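PDB 6GGR: bacteriophage virulence determinant from Salmonella enterica subsp. enterica serovar Typhimurium str. 14028S, which binds zinc and is a phage-encoded virulence factor of the PipA family, probably a zinc metalloprotease effector that cleaves host NF-kappa-B subunits. Local coordinates for residues His29-Pro42 / Tyr82-Tyr96. Numbering follows the deposited sequence.
Sequences HDGLATDDKARLEP and YTQSGTFRRLMNYAY
The irregular loop that follows helix 24-30 drapes across helix 86-100, and three polar side chains of that helix, Asn93, Arg90 and Arg89, hold its backbone carbonyls. Asn93 grips two at once: Asn93 ND2 donates to Asp35 O and to Lys37 O, each at 2.7 Å, the two acceptors lying near the amide plane. Lys37 O receives its bond in the carbonyl plane, whereas Asp35 O is met from above. A primary amide suits this place because its two N-H groups diverge, and these two bonds to carbonyl acceptors fix which way the amide is flipped. Its OD1 lies beside Tyr82 OH in a contact modelled too short to weigh; Leu40 N donates to Tyr82 OH at 3.3 Å.

Arg90 bends at chi3 (-71°), bringing its guanidinium back to the start of the loop. There Arg90 NH1 reaches both Ala33 O at 2.8 Å and Asp30 OD1 at 2.9 Å; the latter is a salt bridge with the two charged planes nearly perpendicular. Asp30 OD1 also bonds Tyr190 of helix 186-197. Arg89 NE donates to Asp36 O at 2.8 Å, while Arg89 NH1 binds Tyr82 O at the preceding helix end, tying loop and helix junction together.

Over the Asn93 amide, the guanidinium of Arg39 lies stacked, planes 23° apart, held by Asp35 OD2 and, farther along the helix, by Asp97. Apolar contacts flank the polar bonds: Leu40 CD2 lies over one face of Tyr96 in a CH-pi contact, 4.3 Å from the ring centroid, and the compact Ala33 sets its methyl at the edge of the Tyr94 ring, Tyr94 CD2 to Ala33 CB 3.4 Å. Within the loop, Asp35 OD1 accepts from Lys37 N, an Asx turn spanning the residues whose successive carbonyls, Asp35 to Lys37, face the helix: an irregular segment pinned to a helix surface by side-chain-to-backbone hydrogen bonds.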
loop_
_atom_site.group_PDB
_atom_site.type_symbol
_atom_site.label_atom_id
_atom_site.label_comp_id
_atom_site.label_asym_id
_atom_site.label_seq_id
_atom_site.Cartn_x
_atom_site.Cartn_y
_atom_site.Cartn_z
ATOM N N HIS B 29 7.004 -23.365 -3.616
ATOM C CA HIS B 29 5.857 -23.294 -4.512
ATOM C C HIS B 29 6.220 -23.824 -5.893
ATOM O O HIS B 29 5.375 -24.424 -6.568
ATOM C CB HIS B 29 5.332 -21.861 -4.614
ATOM C CG HIS B 29 4.061 -21.746 -5.399
ATOM N ND1 HIS B 29 2.839 -22.135 -4.895
ATOM C CD2 HIS B 29 3.826 -21.304 -6.658
ATOM C CE1 HIS B 29 1.904 -21.930 -5.806
ATOM N NE2 HIS B 29 2.477 -21.428 -6.885
ATOM N N ASP B 30 7.472 -23.627 -6.321
ATOM C CA ASP B 30 7.940 -24.247 -7.554
ATOM C C ASP B 30 7.808 -25.762 -7.492
ATOM O O ASP B 30 7.523 -26.403 -8.510
ATOM C CB ASP B 30 9.397 -23.868 -7.824
ATOM C CG ASP B 30 9.574 -22.404 -8.172
ATOM O OD1 ASP B 30 8.603 -21.762 -8.623
ATOM O OD2 ASP B 30 10.701 -21.897 -7.999
ATOM N N GLY B 31 8.012 -26.351 -6.312
ATOM C CA GLY B 31 7.815 -27.780 -6.152
ATOM C C GLY B 31 6.422 -28.235 -6.522
ATOM O O GLY B 31 6.206 -29.429 -6.753
ATOM N N LEU B 32 5.470 -27.310 -6.588
ATOM C CA LEU B 32 4.087 -27.619 -6.912
ATOM C C LEU B 32 3.666 -27.107 -8.284
ATOM O O LEU B 32 2.935 -27.801 -8.996
ATOM C CB LEU B 32 3.173 -27.025 -5.835
ATOM C CG LEU B 32 3.530 -27.202 -4.360
ATOM C CD1 LEU B 32 2.422 -26.609 -3.491
ATOM C CD2 LEU B 32 3.774 -28.660 -4.006
ATOM N N ALA B 33 4.119 -25.913 -8.684
ATOM C CA ALA B 33 3.879 -25.380 -10.029
ATOM C C ALA B 33 5.045 -25.792 -10.919
ATOM O O ALA B 33 6.096 -25.145 -10.917
ATOM C CB ALA B 33 3.737 -23.860 -10.004
ATOM N N THR B 34 4.865 -26.862 -11.694
ATOM C CA THR B 34 5.931 -27.382 -12.539
ATOM C C THR B 34 5.596 -27.420 -14.024
ATOM O O THR B 34 6.492 -27.699 -14.830
ATOM C CB THR B 34 6.331 -28.799 -12.090
ATOM O OG1 THR B 34 5.155 -29.593 -11.876
ATOM C CG2 THR B 34 7.156 -28.741 -10.807
ATOM N N ASP B 35 4.356 -27.135 -14.414
ATOM C CA ASP B 35 3.945 -27.221 -15.815
ATOM C C ASP B 35 4.166 -25.864 -16.473
ATOM O O ASP B 35 3.315 -24.976 -16.394
ATOM C CB ASP B 35 2.491 -27.666 -15.918
ATOM C CG ASP B 35 2.050 -27.898 -17.350
ATOM O OD1 ASP B 35 2.823 -27.574 -18.276
ATOM O OD2 ASP B 35 0.930 -28.412 -17.550
ATOM N N ASP B 36 5.308 -25.706 -17.144
ATOM C CA ASP B 36 5.644 -24.459 -17.818
ATOM C C ASP B 36 5.218 -24.449 -19.282
ATOM O O ASP B 36 5.668 -23.583 -20.042
ATOM C CB ASP B 36 7.148 -24.181 -17.704
ATOM C CG ASP B 36 8.002 -25.216 -18.428
ATOM O OD1 ASP B 36 7.443 -26.113 -19.095
ATOM O OD2 ASP B 36 9.244 -25.133 -18.323
ATOM N N LYS B 37 4.350 -25.371 -19.687
ATOM C CA LYS B 37 3.991 -25.514 -21.089
ATOM C C LYS B 37 2.901 -24.518 -21.468
ATOM O O LYS B 37 2.089 -24.101 -20.639
ATOM C CB LYS B 37 3.524 -26.943 -21.378
ATOM C CG LYS B 37 4.478 -28.029 -20.878
ATOM C CD LYS B 37 5.857 -27.920 -21.524
ATOM C CE LYS B 37 6.874 -28.802 -20.813
ATOM N NZ LYS B 37 8.200 -28.779 -21.494
ATOM N N ALA B 38 2.900 -24.131 -22.743
ATOM C CA ALA B 38 1.948 -23.149 -23.261
ATOM C C ALA B 38 0.688 -23.863 -23.746
ATOM O O ALA B 38 0.361 -23.893 -24.934
ATOM C CB ALA B 38 2.588 -22.333 -24.375
ATOM N N ARG B 39 -0.033 -24.446 -22.788
ATOM C CA ARG B 39 -1.209 -25.241 -23.107
ATOM C C ARG B 39 -2.520 -24.472 -22.986
ATOM O O ARG B 39 -3.548 -24.962 -23.464
ATOM C CB ARG B 39 -1.266 -26.493 -22.222
ATOM C CG ARG B 39 -1.385 -26.251 -20.731
ATOM C CD ARG B 39 -1.573 -27.581 -20.008
ATOM N NE ARG B 39 -1.195 -27.529 -18.596
ATOM C CZ ARG B 39 -2.031 -27.293 -17.589
ATOM N NH1 ARG B 39 -1.573 -27.273 -16.342
ATOM N NH2 ARG B 39 -3.323 -27.075 -17.814
ATOM N N LEU B 40 -2.514 -23.290 -22.374
ATOM C CA LEU B 40 -3.684 -22.425 -22.353
ATOM C C LEU B 40 -3.576 -21.385 -23.461
ATOM O O LEU B 40 -2.482 -21.033 -23.909
ATOM C CB LEU B 40 -3.833 -21.722 -21.004
ATOM C CG LEU B 40 -3.623 -22.553 -19.738
ATOM C CD1 LEU B 40 -3.877 -21.693 -18.511
ATOM C CD2 LEU B 40 -4.515 -23.780 -19.721
ATOM N N GLU B 41 -4.732 -20.891 -23.898
ATOM C CA GLU B 41 -4.775 -19.893 -24.957
ATOM C C GLU B 41 -4.615 -18.503 -24.351
ATOM O O GLU B 41 -5.461 -18.094 -23.546
ATOM C CB GLU B 41 -6.082 -19.985 -25.728
ATOM C CG GLU B 41 -5.951 -19.632 -27.208
ATOM C CD GLU B 41 -5.990 -18.140 -27.462
ATOM O OE1 GLU B 41 -6.918 -17.473 -26.957
ATOM O OE2 GLU B 41 -5.090 -17.635 -28.163
ATOM N N PRO B 42 -3.562 -17.750 -24.697
ATOM C CA PRO B 42 -3.327 -16.459 -24.020
ATOM C C PRO B 42 -4.509 -15.499 -24.038
ATOM O O PRO B 42 -4.773 -14.841 -23.025
ATOM C CB PRO B 42 -2.132 -15.887 -24.794
ATOM C CG PRO B 42 -1.404 -17.075 -25.282
ATOM C CD PRO B 42 -2.456 -18.097 -25.606
ATOM N N TYR B 82 2.302 -14.736 -20.579
ATOM C CA TYR B 82 2.173 -16.163 -20.852
ATOM C C TYR B 82 2.965 -16.565 -22.091
ATOM O O TYR B 82 3.572 -17.641 -22.124
ATOM C CB TYR B 82 0.702 -16.530 -21.015
ATOM C CG TYR B 82 0.417 -18.001 -20.811
ATOM C CD1 TYR B 82 0.207 -18.517 -19.540
ATOM C CD2 TYR B 82 0.362 -18.872 -21.889
ATOM C CE1 TYR B 82 -0.052 -19.858 -19.349
ATOM C CE2 TYR B 82 0.099 -20.214 -21.708
ATOM C CZ TYR B 82 -0.105 -20.702 -20.437
ATOM O OH TYR B 82 -0.364 -22.040 -20.261
ATOM N N THR B 83 2.969 -15.719 -23.122
ATOM C CA THR B 83 3.703 -16.048 -24.338
ATOM C C THR B 83 5.210 -15.972 -24.126
ATOM O O THR B 83 5.963 -16.672 -24.811
ATOM C CB THR B 83 3.296 -15.108 -25.477
ATOM O OG1 THR B 83 3.554 -13.748 -25.102
ATOM C CG2 THR B 83 1.824 -15.265 -25.807
ATOM N N GLN B 84 5.668 -15.147 -23.180
ATOM C CA GLN B 84 7.083 -14.820 -23.062
ATOM C C GLN B 84 7.776 -15.430 -21.851
ATOM O O GLN B 84 8.998 -15.602 -21.891
ATOM C CB GLN B 84 7.268 -13.294 -23.007
ATOM C CG GLN B 84 6.831 -12.577 -24.276
ATOM C CD GLN B 84 6.885 -11.063 -24.148
ATOM O OE1 GLN B 84 5.859 -10.406 -23.958
ATOM N NE2 GLN B 84 8.082 -10.502 -24.260
ATOM N N SER B 85 7.034 -15.718 -20.796
ATOM C CA SER B 85 7.617 -16.219 -19.573
ATOM C C SER B 85 7.204 -17.601 -19.178
ATOM O O SER B 85 6.103 -17.839 -18.846
ATOM C CB SER B 85 7.289 -15.276 -18.383
ATOM O OG SER B 85 7.808 -15.722 -17.201
ATOM N N GLY B 86 8.144 -18.509 -19.166
ATOM C CA GLY B 86 7.848 -19.853 -18.705
ATOM C C GLY B 86 7.579 -19.922 -17.217
ATOM O O GLY B 86 6.808 -20.770 -16.761
ATOM N N THR B 87 8.214 -19.045 -16.437
ATOM C CA THR B 87 7.914 -18.984 -15.011
ATOM C C THR B 87 6.459 -18.602 -14.782
ATOM O O THR B 87 5.774 -19.206 -13.947
ATOM C CB THR B 87 8.853 -17.994 -14.319
ATOM O OG1 THR B 87 10.195 -18.495 -14.372
ATOM C CG2 THR B 87 8.454 -17.774 -12.855
ATOM N N PHE B 88 5.963 -17.609 -15.524
ATOM C CA PHE B 88 4.569 -17.200 -15.377
ATOM C C PHE B 88 3.618 -18.286 -15.864
ATOM O O PHE B 88 2.537 -18.471 -15.292
ATOM C CB PHE B 88 4.319 -15.899 -16.133
ATOM C CG PHE B 88 2.889 -15.453 -16.100
ATOM C CD1 PHE B 88 2.423 -14.653 -15.072
ATOM C CD2 PHE B 88 2.010 -15.836 -17.093
ATOM C CE1 PHE B 88 1.105 -14.246 -15.039
ATOM C CE2 PHE B 88 0.691 -15.433 -17.063
ATOM C CZ PHE B 88 0.239 -14.638 -16.038
ATOM N N ARG B 89 3.992 -19.001 -16.929
ATOM C CA ARG B 89 3.165 -20.110 -17.392
ATOM C C ARG B 89 2.972 -21.149 -16.293
ATOM O O ARG B 89 1.904 -21.764 -16.204
ATOM C CB ARG B 89 3.783 -20.753 -18.641
ATOM C CG ARG B 89 3.674 -19.895 -19.905
ATOM C CD ARG B 89 3.942 -20.696 -21.187
ATOM N NE ARG B 89 5.341 -21.097 -21.340
ATOM C CZ ARG B 89 6.297 -20.327 -21.855
ATOM N NH1 ARG B 89 6.020 -19.094 -22.267
ATOM N NH2 ARG B 89 7.538 -20.788 -21.953
ATOM N N ARG B 90 3.981 -21.346 -15.441
ATOM C CA ARG B 90 3.860 -22.310 -14.350
ATOM C C ARG B 90 2.830 -21.854 -13.325
ATOM O O ARG B 90 1.937 -22.618 -12.938
ATOM C CB ARG B 90 5.219 -22.519 -13.680
ATOM C CG ARG B 90 6.249 -23.205 -14.563
ATOM C CD ARG B 90 7.423 -23.752 -13.758
ATOM N NE ARG B 90 8.299 -22.699 -13.238
ATOM C CZ ARG B 90 8.246 -22.197 -12.007
ATOM N NH1 ARG B 90 7.352 -22.635 -11.131
ATOM N NH2 ARG B 90 9.097 -21.245 -11.643
ATOM N N LEU B 91 2.944 -20.610 -12.861
ATOM C CA LEU B 91 1.982 -20.096 -11.892
ATOM C C LEU B 91 0.573 -20.112 -12.471
ATOM O O LEU B 91 -0.366 -20.601 -11.834
ATOM C CB LEU B 91 2.390 -18.686 -11.463
ATOM C CG LEU B 91 3.828 -18.558 -10.948
ATOM C CD1 LEU B 91 4.116 -17.134 -10.518
ATOM C CD2 LEU B 91 4.094 -19.525 -9.803
ATOM N N MET B 92 0.417 -19.615 -13.700
ATOM C CA MET B 92 -0.904 -19.551 -14.319
ATOM C C MET B 92 -1.475 -20.945 -14.542
ATOM O O MET B 92 -2.637 -21.214 -14.212
ATOM C CB MET B 92 -0.821 -18.794 -15.644
ATOM C CG MET B 92 -2.156 -18.648 -16.356
ATOM S SD MET B 92 -3.301 -17.607 -15.426
ATOM C CE MET B 92 -4.866 -18.136 -16.115
ATOM N N ASN B 93 -0.675 -21.846 -15.118
ATOM C CA ASN B 93 -1.148 -23.202 -15.382
ATOM C C ASN B 93 -1.620 -23.869 -14.099
ATOM O O ASN B 93 -2.740 -24.386 -14.029
ATOM C CB ASN B 93 -0.042 -24.034 -16.033
ATOM C CG ASN B 93 0.154 -23.714 -17.506
ATOM O OD1 ASN B 93 -0.722 -23.149 -18.155
ATOM N ND2 ASN B 93 1.310 -24.099 -18.045
ATOM N N TYR B 94 -0.768 -23.879 -13.072
ATOM C CA TYR B 94 -1.163 -24.452 -11.790
ATOM C C TYR B 94 -2.469 -23.837 -11.304
ATOM O O TYR B 94 -3.433 -24.549 -10.997
ATOM C CB TYR B 94 -0.042 -24.237 -10.772
ATOM C CG TYR B 94 -0.183 -24.965 -9.445
ATOM C CD1 TYR B 94 -1.382 -25.529 -9.024
ATOM C CD2 TYR B 94 0.900 -25.076 -8.599
ATOM C CE1 TYR B 94 -1.471 -26.176 -7.807
ATOM C CE2 TYR B 94 0.810 -25.708 -7.410
ATOM C CZ TYR B 94 -0.368 -26.260 -7.008
ATOM O OH TYR B 94 -0.437 -26.899 -5.793
ATOM N N ALA B 95 -2.525 -22.507 -11.242
ATOM C CA ALA B 95 -3.731 -21.844 -10.760
ATOM C C ALA B 95 -4.953 -22.234 -11.583
ATOM O O ALA B 95 -6.058 -22.363 -11.041
ATOM C CB ALA B 95 -3.533 -20.333 -10.778
ATOM N N TYR B 96 -4.782 -22.417 -12.895
ATOM C CA TYR B 96 -5.914 -22.828 -13.721
ATOM C C TYR B 96 -6.453 -24.182 -13.279
ATOM O O TYR B 96 -7.672 -24.370 -13.178
ATOM C CB TYR B 96 -5.517 -22.876 -15.199
ATOM C CG TYR B 96 -6.689 -23.186 -16.108
ATOM C CD1 TYR B 96 -7.519 -22.175 -16.573
ATOM C CD2 TYR B 96 -6.972 -24.493 -16.490
ATOM C CE1 TYR B 96 -8.596 -22.452 -17.400
ATOM C CE2 TYR B 96 -8.048 -24.781 -17.318
ATOM C CZ TYR B 96 -8.854 -23.757 -17.768
ATOM O OH TYR B 96 -9.922 -24.044 -18.590
HETATM O O HOH W 1 0.498 -20.839 -8.995
HETATM O O HOH W 2 2.139 -25.347 -13.383
#